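Local atomic coordinates of possible protein of nuclear scaffold (Encephalitozoon cuniculi, PDB entry 3KAE), a protein that probably serves, as Cdc27, as a subunit of the anaphase-promoting complex, the chain here being its N-terminal domain, a homodimer built of tetratricopeptide repeats. Residues C[94-99]-C[105-110]; C[35-40]-C[61-66]; C[41-44]-C[50-53]. One frame throughout, in Å; residues are numbered along the deposited sequence.

Interaction 1 (C[94-99]-C[105-110])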
loop_
_atom_site.group_PDB
_atom_site.type_symbol
_atom_site.label_atom_id
_atom_site.label_comp_id
_atom_site.label_asym_id
_atom_site.label_seq_id
_atom_site.Cartn_x
_atom_site.Cartn_y
_atom_site.Cartn_z
ATOM N N GLU C 94 -4.989 24.002 -4.769
ATOM C CA GLU C 94 -4.647 24.745 -3.561
ATOM C C GLU C 94 -3.552 24.027 -2.778
ATOM O O GLU C 94 -3.319 22.833 -2.968
ATOM C CB GLU C 94 -5.873 24.920 -2.649
ATOM C CG GLU C 94 -7.226 24.699 -3.316
ATOM C CD GLU C 94 -7.646 25.845 -4.218
ATOM O OE1 GLU C 94 -6.838 26.780 -4.414
ATOM O OE2 GLU C 94 -8.787 25.808 -4.734
ATOM N N ARG C 95 -2.892 24.763 -1.888
ATOM C CA ARG C 95 -1.964 24.177 -0.929
ATOM C C ARG C 95 -2.728 23.309 0.065
ATOM O O ARG C 95 -3.768 23.718 0.587
ATOM C CB ARG C 95 -1.222 25.278 -0.170
ATOM C CG ARG C 95 -0.490 26.275 -1.062
ATOM C CD ARG C 95 0.130 27.419 -0.257
ATOM N NE ARG C 95 -0.822 28.494 0.025
ATOM C CZ ARG C 95 -0.496 29.664 0.570
ATOM N NH1 ARG C 95 0.763 29.922 0.898
ATOM N NH2 ARG C 95 -1.428 30.581 0.787
ATOM N N ASP C 96 -2.222 22.110 0.329
ATOM C CA ASP C 96 -2.833 21.256 1.341
ATOM C C ASP C 96 -2.900 21.987 2.679
ATOM O O ASP C 96 -2.119 22.900 2.940
ATOM C CB ASP C 96 -2.066 19.939 1.493
ATOM C CG ASP C 96 -2.390 18.937 0.390
ATOM O OD1 ASP C 96 -2.996 17.889 0.692
ATOM O OD2 ASP C 96 -2.041 19.192 -0.782
ATOM N N PRO C 97 -3.849 21.593 3.531
ATOM C CA PRO C 97 -4.003 22.204 4.856
ATOM C C PRO C 97 -2.807 21.929 5.764
ATOM O O PRO C 97 -2.178 20.876 5.656
ATOM C CB PRO C 97 -5.240 21.497 5.424
ATOM C CG PRO C 97 -5.942 20.915 4.242
ATOM C CD PRO C 97 -4.875 20.573 3.264
ATOM N N ASP C 98 -2.497 22.871 6.647
ATOM C CA ASP C 98 -1.573 22.601 7.739
ATOM C C ASP C 98 -2.194 21.494 8.587
ATOM O O ASP C 98 -3.291 21.661 9.119
ATOM C CB ASP C 98 -1.372 23.853 8.603
ATOM C CG ASP C 98 -0.778 25.017 7.830
ATOM O OD1 ASP C 98 0.135 24.780 7.017
ATOM O OD2 ASP C 98 -1.219 26.168 8.050
ATOM N N VAL C 99 -1.510 20.360 8.702
ATOM C CA VAL C 99 -2.055 19.236 9.459
ATOM C C VAL C 99 -1.034 18.662 10.428
ATOM O O VAL C 99 0.129 19.069 10.429
ATOM C CB VAL C 99 -2.532 18.101 8.532
ATOM C CG1 VAL C 99 -3.391 18.656 7.406
ATOM C CG2 VAL C 99 -1.341 17.325 7.978
ATOM N N GLU C 105 3.587 14.290 6.241
ATOM C CA GLU C 105 4.585 13.463 5.578
ATOM C C GLU C 105 4.000 12.644 4.436
ATOM O O GLU C 105 4.726 12.233 3.537
ATOM C CB GLU C 105 5.250 12.524 6.588
ATOM C CG GLU C 105 6.272 13.186 7.493
ATOM C CD GLU C 105 6.907 12.198 8.455
ATOM O OE1 GLU C 105 6.284 11.144 8.725
ATOM O OE2 GLU C 105 8.026 12.477 8.941
ATOM N N MET C 106 2.698 12.383 4.478
ATOM C CA MET C 106 2.068 11.552 3.456
ATOM C C MET C 106 1.630 12.408 2.286
ATOM O O MET C 106 0.993 11.918 1.358
ATOM C CB MET C 106 0.849 10.820 4.019
ATOM C CG MET C 106 1.037 10.257 5.412
ATOM S SD MET C 106 -0.280 9.101 5.817
ATOM C CE MET C 106 0.127 7.770 4.676
ATOM N N PHE C 107 1.944 13.697 2.349
ATOM C CA PHE C 107 1.461 14.628 1.335
ATOM C C PHE C 107 2.467 14.863 0.225
ATOM O O PHE C 107 3.660 14.640 0.389
ATOM C CB PHE C 107 1.035 15.975 1.939
ATOM C CG PHE C 107 -0.238 15.911 2.708
ATOM C CD1 PHE C 107 -1.027 14.772 2.676
ATOM C CD2 PHE C 107 -0.664 16.999 3.453
ATOM C CE1 PHE C 107 -2.204 14.709 3.391
ATOM C CE2 PHE C 107 -1.841 16.945 4.162
ATOM C CZ PHE C 107 -2.614 15.799 4.130
ATOM N N VAL C 108 1.952 15.356 -0.890
ATOM C CA VAL C 108 2.700 15.523 -2.122
ATOM C C VAL C 108 3.189 16.962 -2.295
ATOM O O VAL C 108 2.413 17.914 -2.195
ATOM C CB VAL C 108 1.795 15.137 -3.308
ATOM C CG1 VAL C 108 1.965 16.101 -4.472
ATOM C CG2 VAL C 108 2.023 13.698 -3.687
ATOM N N ASP C 109 4.482 17.110 -2.554
ATOM C CA ASP C 109 5.088 18.417 -2.787
ATOM C C ASP C 109 5.098 18.704 -4.291
ATOM O O ASP C 109 5.607 17.909 -5.074
ATOM C CB ASP C 109 6.505 18.429 -2.203
ATOM C CG ASP C 109 7.190 19.768 -2.347
ATOM O OD1 ASP C 109 6.591 20.688 -2.941
ATOM O OD2 ASP C 109 8.337 19.898 -1.866
ATOM N N PRO C 110 4.514 19.838 -4.704
ATOM C CA PRO C 110 4.422 20.183 -6.132
ATOM C C PRO C 110 5.786 20.415 -6.785
ATOM O O PRO C 110 5.855 20.635 -7.990
ATOM C CB PRO C 110 3.623 21.494 -6.130
ATOM C CG PRO C 110 2.959 21.553 -4.795
ATOM C CD PRO C 110 3.868 20.844 -3.846
#

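Interaction 2 (C[35-40]-C[61-66])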
loop_
_atom_site.group_PDB
_atom_site.type_symbol
_atom_site.label_atom_id
_atom_site.label_comp_id
_atom_site.label_asym_id
_atom_site.label_seq_id
_atom_site.Cartn_x
_atom_site.Cartn_y
_atom_site.Cartn_z
ATOM N N TYR C 35 -8.636 16.523 7.003
ATOM C CA TYR C 35 -8.088 15.183 7.039
ATOM C C TYR C 35 -8.819 14.243 6.105
ATOM O O TYR C 35 -8.654 13.027 6.215
ATOM C CB TYR C 35 -8.166 14.621 8.468
ATOM C CG TYR C 35 -7.146 15.208 9.422
ATOM C CD1 TYR C 35 -5.787 14.921 9.275
ATOM C CD2 TYR C 35 -7.538 16.043 10.473
ATOM C CE1 TYR C 35 -4.843 15.451 10.137
ATOM C CE2 TYR C 35 -6.601 16.585 11.348
ATOM C CZ TYR C 35 -5.250 16.283 11.173
ATOM O OH TYR C 35 -4.296 16.805 12.023
ATOM N N ARG C 36 -9.649 14.782 5.211
ATOM C CA ARG C 36 -10.372 13.911 4.287
ATOM C C ARG C 36 -9.377 13.276 3.301
ATOM O O ARG C 36 -9.644 12.239 2.689
ATOM C CB ARG C 36 -11.445 14.674 3.515
ATOM C CG ARG C 36 -12.399 13.745 2.762
ATOM C CD ARG C 36 -13.362 14.514 1.864
ATOM N NE ARG C 36 -14.331 15.312 2.625
ATOM C CZ ARG C 36 -15.357 14.797 3.299
ATOM N NH1 ARG C 36 -15.552 13.483 3.320
ATOM N NH2 ARG C 36 -16.186 15.598 3.960
ATOM N N MET C 37 -8.236 13.931 3.149
ATOM C CA MET C 37 -7.164 13.421 2.331
ATOM C C MET C 37 -6.755 12.073 2.908
ATOM O O MET C 37 -6.654 11.089 2.179
ATOM C CB MET C 37 -5.993 14.406 2.355
ATOM C CG MET C 37 -4.921 14.212 1.276
ATOM S SD MET C 37 -5.526 14.104 -0.427
ATOM C CE MET C 37 -5.266 12.347 -0.746
ATOM N N LEU C 38 -6.565 12.037 4.228
ATOM C CA LEU C 38 -6.096 10.842 4.947
ATOM C C LEU C 38 -6.995 9.633 4.703
ATOM O O LEU C 38 -6.527 8.506 4.487
ATOM C CB LEU C 38 -6.020 11.131 6.450
ATOM C CG LEU C 38 -5.631 9.985 7.392
ATOM C CD1 LEU C 38 -4.353 9.287 6.930
ATOM C CD2 LEU C 38 -5.448 10.499 8.807
ATOM N N MET C 39 -8.290 9.889 4.758
ATOM C CA MET C 39 -9.297 8.895 4.460
ATOM C C MET C 39 -9.081 8.365 3.044
ATOM O O MET C 39 -9.096 7.160 2.807
ATOM C CB MET C 39 -10.673 9.560 4.573
ATOM C CG MET C 39 -11.835 8.709 4.135
ATOM S SD MET C 39 -12.135 7.316 5.219
ATOM C CE MET C 39 -13.883 7.083 4.914
ATOM N N SER C 40 -8.903 9.285 2.104
ATOM C CA SER C 40 -8.685 8.935 0.713
ATOM C C SER C 40 -7.451 8.033 0.529
ATOM O O SER C 40 -7.486 7.036 -0.190
ATOM C CB SER C 40 -8.506 10.211 -0.104
ATOM O OG SER C 40 -9.727 10.887 -0.266
ATOM N N THR C 61 -6.430 19.572 -4.022
ATOM C CA THR C 61 -5.054 19.943 -3.742
ATOM C C THR C 61 -4.094 19.112 -4.604
ATOM O O THR C 61 -4.505 18.188 -5.305
ATOM C CB THR C 61 -4.696 19.770 -2.246
ATOM O OG1 THR C 61 -4.646 18.376 -1.914
ATOM C CG2 THR C 61 -5.704 20.499 -1.329
ATOM N N CYS C 62 -2.813 19.441 -4.548
ATOM C CA CYS C 62 -1.832 18.651 -5.271
ATOM C C CYS C 62 -1.908 17.179 -4.854
ATOM O O CYS C 62 -1.846 16.284 -5.717
ATOM C CB CYS C 62 -0.417 19.203 -5.069
ATOM S SG CYS C 62 0.007 19.605 -3.357
ATOM N N THR C 63 -2.054 16.932 -3.545
ATOM C CA THR C 63 -2.086 15.560 -3.028
ATOM C C THR C 63 -3.364 14.859 -3.451
ATOM O O THR C 63 -3.360 13.677 -3.762
ATOM C CB THR C 63 -1.972 15.487 -1.487
ATOM O OG1 THR C 63 -0.831 16.216 -1.030
ATOM C CG2 THR C 63 -1.826 14.052 -1.037
ATOM N N SER C 64 -4.454 15.604 -3.509
ATOM C CA SER C 64 -5.742 14.992 -3.819
ATOM C C SER C 64 -5.795 14.649 -5.290
ATOM O O SER C 64 -6.218 13.561 -5.663
ATOM C CB SER C 64 -6.928 15.903 -3.406
ATOM O OG SER C 64 -7.422 16.691 -4.485
ATOM N N LYS C 65 -5.361 15.589 -6.126
ATOM C CA LYS C 65 -5.341 15.386 -7.575
ATOM C C LYS C 65 -4.363 14.281 -7.953
ATOM O O LYS C 65 -4.609 13.506 -8.869
ATOM C CB LYS C 65 -5.006 16.686 -8.298
ATOM C CG LYS C 65 -6.160 17.664 -8.326
ATOM C CD LYS C 65 -7.370 17.042 -8.999
ATOM C CE LYS C 65 -8.527 18.026 -9.058
ATOM N NZ LYS C 65 -9.756 17.441 -9.667
ATOM N N TYR C 66 -3.269 14.190 -7.213
ATOM C CA TYR C 66 -2.327 13.093 -7.426
ATOM C C TYR C 66 -2.959 11.717 -7.144
ATOM O O TYR C 66 -2.941 10.833 -8.005
ATOM C CB TYR C 66 -1.038 13.309 -6.624
ATOM C CG TYR C 66 0.017 12.284 -6.936
ATOM C CD1 TYR C 66 0.684 12.288 -8.154
ATOM C CD2 TYR C 66 0.328 11.291 -6.024
ATOM C CE1 TYR C 66 1.620 11.332 -8.447
ATOM C CE2 TYR C 66 1.276 10.348 -6.299
ATOM C CZ TYR C 66 1.914 10.372 -7.515
ATOM O OH TYR C 66 2.851 9.422 -7.771
#

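Interaction 3 (C[41-44]-C[50-53])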
loop_
_atom_site.group_PDB
_atom_site.type_symbol
_atom_site.label_atom_id
_atom_site.label_comp_id
_atom_site.label_asym_id
_atom_site.label_seq_id
_atom_site.Cartn_x
_atom_site.Cartn_y
_atom_site.Cartn_z
ATOM N N ILE C 41 -6.365 8.406 1.187
ATOM C CA ILE C 41 -5.119 7.641 1.143
ATOM C C ILE C 41 -5.294 6.227 1.663
ATOM O O ILE C 41 -5.011 5.265 0.950
ATOM C CB ILE C 41 -4.014 8.366 1.919
ATOM C CG1 ILE C 41 -3.722 9.708 1.249
ATOM C CG2 ILE C 41 -2.752 7.524 1.969
ATOM C CD1 ILE C 41 -2.573 10.455 1.843
ATOM N N VAL C 42 -5.805 6.102 2.885
ATOM C CA VAL C 42 -5.982 4.794 3.495
ATOM C C VAL C 42 -6.902 3.924 2.649
ATOM O O VAL C 42 -6.699 2.715 2.517
ATOM C CB VAL C 42 -6.464 4.921 4.951
ATOM C CG1 VAL C 42 -6.747 3.553 5.539
ATOM C CG2 VAL C 42 -5.425 5.655 5.784
ATOM N N LEU C 43 -7.887 4.549 2.027
ATOM C CA LEU C 43 -8.781 3.828 1.123
ATOM C C LEU C 43 -7.995 3.351 -0.113
ATOM O O LEU C 43 -8.193 2.230 -0.607
ATOM C CB LEU C 43 -9.923 4.757 0.700
ATOM C CG LEU C 43 -11.411 4.390 0.832
ATOM C CD1 LEU C 43 -11.695 3.389 1.923
ATOM C CD2 LEU C 43 -12.240 5.659 1.070
ATOM N N TYR C 44 -7.111 4.213 -0.618
ATOM C CA TYR C 44 -6.268 3.849 -1.759
ATOM C C TYR C 44 -5.404 2.657 -1.351
ATOM O O TYR C 44 -5.383 1.633 -2.031
ATOM C CB TYR C 44 -5.395 5.023 -2.227
ATOM C CG TYR C 44 -4.426 4.614 -3.322
ATOM C CD1 TYR C 44 -4.802 4.657 -4.665
ATOM C CD2 TYR C 44 -3.155 4.134 -3.012
ATOM C CE1 TYR C 44 -3.938 4.262 -5.665
ATOM C CE2 TYR C 44 -2.276 3.752 -4.014
ATOM C CZ TYR C 44 -2.675 3.815 -5.334
ATOM O OH TYR C 44 -1.827 3.413 -6.326
ATOM N N THR C 50 -12.491 3.340 -6.235
ATOM C CA THR C 50 -13.763 4.014 -6.479
ATOM C C THR C 50 -14.246 4.734 -5.224
ATOM O O THR C 50 -14.769 5.848 -5.308
ATOM C CB THR C 50 -14.832 3.039 -6.963
ATOM O OG1 THR C 50 -14.289 2.221 -8.006
ATOM C CG2 THR C 50 -16.045 3.798 -7.486
ATOM N N ARG C 51 -14.057 4.110 -4.062
ATOM C CA ARG C 51 -14.436 4.743 -2.807
ATOM C C ARG C 51 -13.547 5.943 -2.506
ATOM O O ARG C 51 -14.025 6.984 -2.036
ATOM C CB ARG C 51 -14.396 3.735 -1.646
ATOM C CG ARG C 51 -15.571 2.772 -1.638
ATOM C CD ARG C 51 -15.583 1.902 -0.400
ATOM N NE ARG C 51 -15.790 2.676 0.819
ATOM C CZ ARG C 51 -15.503 2.238 2.044
ATOM N NH1 ARG C 51 -14.985 1.024 2.227
ATOM N NH2 ARG C 51 -15.720 3.023 3.088
ATOM N N ALA C 52 -12.256 5.797 -2.778
ATOM C CA ALA C 52 -11.324 6.875 -2.514
ATOM C C ALA C 52 -11.669 8.078 -3.389
ATOM O O ALA C 52 -11.541 9.222 -2.958
ATOM C CB ALA C 52 -9.858 6.405 -2.752
ATOM N N LEU C 53 -12.086 7.814 -4.628
ATOM C CA LEU C 53 -12.432 8.884 -5.567
ATOM C C LEU C 53 -13.614 9.700 -5.044
ATOM O O LEU C 53 -13.649 10.933 -5.175
ATOM C CB LEU C 53 -12.740 8.315 -6.952
ATOM C CG LEU C 53 -11.530 7.981 -7.847
ATOM C CD1 LEU C 53 -11.944 7.156 -9.051
ATOM C CD2 LEU C 53 -10.800 9.245 -8.308
#

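Interaction 1 (C[94-99]-C[105-110])
Asp96 is the first residue of 94-99 to meet Phe107, and it does so with one carboxylate oxygen set over the aromatic ring. OD1 stands above the ring centre, 3.7 Å from Phe107 CD2, with the carboxylate plane tilted 44° to the ring. Asp96 CG lies anti to its carbonyl carbon (chi1 -79°), which turns the group toward Phe107. An anion over a pi face is probably a poor electrostatic match, but the carboxylate has other partners that may offset it: OD2 makes weak hydrogen bonds with the Thr61 and Thr63 hydroxyls, and OD1 probably bonds Thr61 OG1. Next along the chain, Pro97 O sits near the plane of the Phe107 ring, at its edge, 4.2 Å from CE2, while also accepting from Gln104 NE2. Both segments belong to the irregular connection that leads from helix 78-89 to helix 113-126 of this tetratricopeptide-repeat domain, and short helix 101-104 links them. Val99 closes the run: its two methyls share one ring carbon, CG2 lying 3.9 Å and CG1 4.0 Å from Phe107 CE2, with CG2 coming in obliquely. Its backbone N bonds to Gln104 OE1. Phe107 O accepts from Arg14 NH1 of the second subunit.

Interaction 2 (C[35-40]-C[61-66])
The backbones of 35-40 and 61-66 come nearest at Met37 and Ser64, whose CA atoms are 6.5 Å apart, with Met37 near the start of its helix and Ser64 in the first turn of the other. Met37 spans the gap alone. With CG anti to the backbone N (chi1 -165°) and the chain bent at chi2 and chi3, its sulfur is carried against the backbone of the opposite helix, SD resting 3.5 Å from Ser64 CA. Farther out, Met37 CE lies 3.9 Å from Thr63 CG2, and the Thr63 methyl also touches the sulfur. The Thr63 hydroxyl serves another purpose, bonding to Val108 N. The turn receiving the methionine opens with a capping box: Ser64 N donates to Thr61 OG1 (3.2 Å), and Thr61 N donates in return to Ser64 OG (3.1 Å, 162°). Across the segments no hydrogen bond forms; the contact is van der Waals, a thioether against a methyl and the helix backbone. Met37 also packs on Leu56 of helix 49-57, the helix lying between the two in sequence, and on Phe107, while Cys62, Lys65 and Tyr66 pack on helix 78-89.

Interaction 3 (C[41-44]-C[50-53])
The flat guanidinium of Arg51 receives Leu43 on one face: CD1 stands 4.0 Å above the plane, over the group's centre and that distance from Arg51 CZ. At the guanidinium's periphery, NH1 makes a salt bridge to Glu48, in the turn region joining the two helices. The other flat group, the Tyr44 ring, leads away from 50-53; it meets Tyr67 edge-to-face and inclines to the ring of Tyr49. The nearest approach of Tyr44 is through the backbone, with Tyr44 N 4.1 Å from Ala52 CB. Leu43 and Arg51 cross at about a right angle. The bend of Arg51 at chi3 (65°) turns its guanidinium alongside Leu43, whose other branch, CD2, reaches the backbone 3.8 Å from Arg51 C, while CG touches Arg51 CB. Beside this, Leu43 CB packs on Ala52 CB at 3.8 Å. The methyl-sized side chain of Ala52 lets the helices approach closely, with 5.4 Å between the CA atoms of Leu43 and Ala52. Helices 36-45 and 49-57 form a helix-turn-helix hairpin, consistent with the tetratricopeptide-repeat architecture of the domain. No hydrogen bond joins the segments. What holds them is van der Waals contact of Leu43 with an alanine methyl, the Arg51 stem and peptide, and a guanidinium face, while the charge of Arg51 is probably balanced by Glu48.

How the interactions relate
Interactions 2 and 3 are buried, share helix 36-45 and lie about 9 Å apart between centres; interaction 3, from neighbouring helices, is nested within the loop closed by interaction 2, and Ser40 O touches Ala52 CB where they adjoin. Interaction 1 is only partly buried and joins loop to loop, yet its centre is about 8 Å from that of interaction 2, and Val108 O packs 3.2 Å from Cys62 SG. Chemistry follows place. The helix pairs meet through aliphatic groups or a thioether, with a guanidinium face in interaction 3, whereas the loop pair brings a carboxylate, a carbonyl and valine methyls to an aromatic ring. All three reach the second subunit, interaction 2 through Tyr66 alone.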